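Local coordinates for Z-ring associated protein G (Haemophilus ducreyi, PDB 6UN9) that is probably involved in cell division, cell envelope biogenesis and cell shape maintenance, likely linking the Z-ring to septal peptidoglycan synthesis as a tetrameric coiled coil, at residues I19-K22 / S23-A26. The protein carries 2 engineered substitutions. Sequence-based numbering, arbitrary orientation.
Sequences IQLK and SELA
Ser23 has its OG between its own backbone N and carbonyl carbon, at chi1 78°, which swings the hydroxyl back over the preceding turn to the carbonyl of Gln20. Glu24 uses the same kind of first torsion, chi1 59°, and its chain then runs extended back toward Leu21. The hydroxyl of Ser23 donates to the main chain: OG lies 2.8 Å from Gln20 O, in the carbonyl plane and on a lone pair. The same oxygen takes the regular helical bond, with Glu24 N 2.7 Å from Gln20 O, nearly in line with the carbonyl bond. Gln20 O thus accepts from two donors, and the OG bond would hold the Ser23 side chain in this rotation.

One residue on, Leu25 N donates to Leu21 O at 2.8 Å, again i to i+4. Ala26 N to Lys22 O, at 3.5 Å, is a weak bond. Glu24 CG passes 3.4 Å from Gln20 O, and its chain slants across that of Leu21. Glu24 OE2 lies beside Leu21 CD2, 3.3 Å away. The Gln20 chain is extended too, and its CG comes 4.1 Å from Ser23 OG. Its amide plane is turned 37° from the Glu24 carboxylate.

Leu21 is buried. It packs on Leu21 of the second subunit, while Glu24 and Leu25 pack on Leu25 and Glu24 of that subunit. Ser23 and Gln20 are exposed. Residues 19-26 belong to helix 16-37, in a predicted coiled coil, and combine i to i+4 alpha-helical bonding with a serine hydroxyl bonded back to the i-3 carbonyl, beside a leucine contact between helices of the tetramer.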
loop_
_atom_site.group_PDB
_atom_site.type_symbol
_atom_site.label_atom_id
_atom_site.label_comp_id
_atom_site.label_asym_id
_atom_site.label_seq_id
_atom_site.Cartn_x
_atom_site.Cartn_y
_atom_site.Cartn_z
ATOM N N ILE A 19 -34.808 -34.434 -19.033
ATOM C CA ILE A 19 -34.073 -33.506 -19.898
ATOM C C ILE A 19 -33.747 -32.181 -19.211
ATOM O O ILE A 19 -32.978 -31.381 -19.761
ATOM C CB ILE A 19 -34.794 -33.194 -21.243
ATOM C CG1 ILE A 19 -36.227 -32.683 -21.035
ATOM C CG2 ILE A 19 -34.741 -34.394 -22.214
ATOM C CD1 ILE A 19 -36.356 -31.191 -20.791
ATOM N N GLN A 20 -34.322 -31.917 -18.040
ATOM C CA GLN A 20 -34.049 -30.664 -17.358
ATOM C C GLN A 20 -32.879 -30.807 -16.387
ATOM O O GLN A 20 -31.942 -29.996 -16.401
ATOM C CB GLN A 20 -35.299 -30.185 -16.630
ATOM C CG GLN A 20 -35.166 -28.799 -16.080
ATOM C CD GLN A 20 -36.482 -28.243 -15.628
ATOM O OE1 GLN A 20 -37.202 -28.872 -14.848
ATOM N NE2 GLN A 20 -36.823 -27.060 -16.131
ATOM N N LEU A 21 -32.931 -31.832 -15.535
ATOM C CA LEU A 21 -31.737 -32.286 -14.840
ATOM C C LEU A 21 -30.547 -32.318 -15.783
ATOM O O LEU A 21 -29.470 -31.813 -15.451
ATOM C CB LEU A 21 -31.959 -33.677 -14.236
ATOM C CG LEU A 21 -33.028 -33.843 -13.165
ATOM C CD1 LEU A 21 -32.912 -35.223 -12.529
ATOM C CD2 LEU A 21 -32.945 -32.750 -12.120
ATOM N N LYS A 22 -30.720 -32.885 -16.979
ATOM C CA LYS A 22 -29.614 -32.869 -17.928
ATOM C C LYS A 22 -29.159 -31.451 -18.235
ATOM O O LYS A 22 -27.965 -31.232 -18.468
ATOM C CB LYS A 22 -29.974 -33.588 -19.220
ATOM C CG LYS A 22 -29.632 -35.071 -19.166
ATOM C CD LYS A 22 -28.855 -35.578 -20.384
ATOM C CE LYS A 22 -28.505 -37.064 -20.197
ATOM N NZ LYS A 22 -27.909 -37.731 -21.394
ATOM N N SER A 23 -30.073 -30.474 -18.204
ATOM C CA SER A 23 -29.660 -29.117 -18.535
ATOM C C SER A 23 -29.078 -28.412 -17.313
ATOM O O SER A 23 -28.039 -27.749 -17.413
ATOM C CB SER A 23 -30.817 -28.317 -19.149
ATOM O OG SER A 23 -31.737 -27.866 -18.175
ATOM N N GLU A 24 -29.693 -28.573 -16.148
ATOM C CA GLU A 24 -29.153 -27.868 -15.002
ATOM C C GLU A 24 -27.924 -28.547 -14.398
ATOM O O GLU A 24 -27.213 -27.907 -13.607
ATOM C CB GLU A 24 -30.246 -27.661 -13.950
ATOM C CG GLU A 24 -30.897 -28.881 -13.405
ATOM C CD GLU A 24 -32.215 -28.539 -12.728
ATOM O OE1 GLU A 24 -32.418 -27.343 -12.416
ATOM O OE2 GLU A 24 -33.049 -29.452 -12.523
ATOM N N LEU A 25 -27.621 -29.794 -14.772
ATOM C CA LEU A 25 -26.305 -30.325 -14.421
ATOM C C LEU A 25 -25.221 -29.778 -15.340
ATOM O O LEU A 25 -24.096 -29.541 -14.901
ATOM C CB LEU A 25 -26.284 -31.846 -14.475
ATOM C CG LEU A 25 -25.040 -32.377 -13.759
ATOM C CD1 LEU A 25 -25.053 -31.977 -12.292
ATOM C CD2 LEU A 25 -24.885 -33.880 -13.903
ATOM N N ALA A 26 -25.532 -29.600 -16.623
ATOM C CA ALA A 26 -24.587 -28.966 -17.530
ATOM C C ALA A 26 -24.427 -27.485 -17.200
ATOM O O ALA A 26 -23.311 -26.955 -17.217
ATOM C CB ALA A 26 -25.043 -29.157 -18.971
#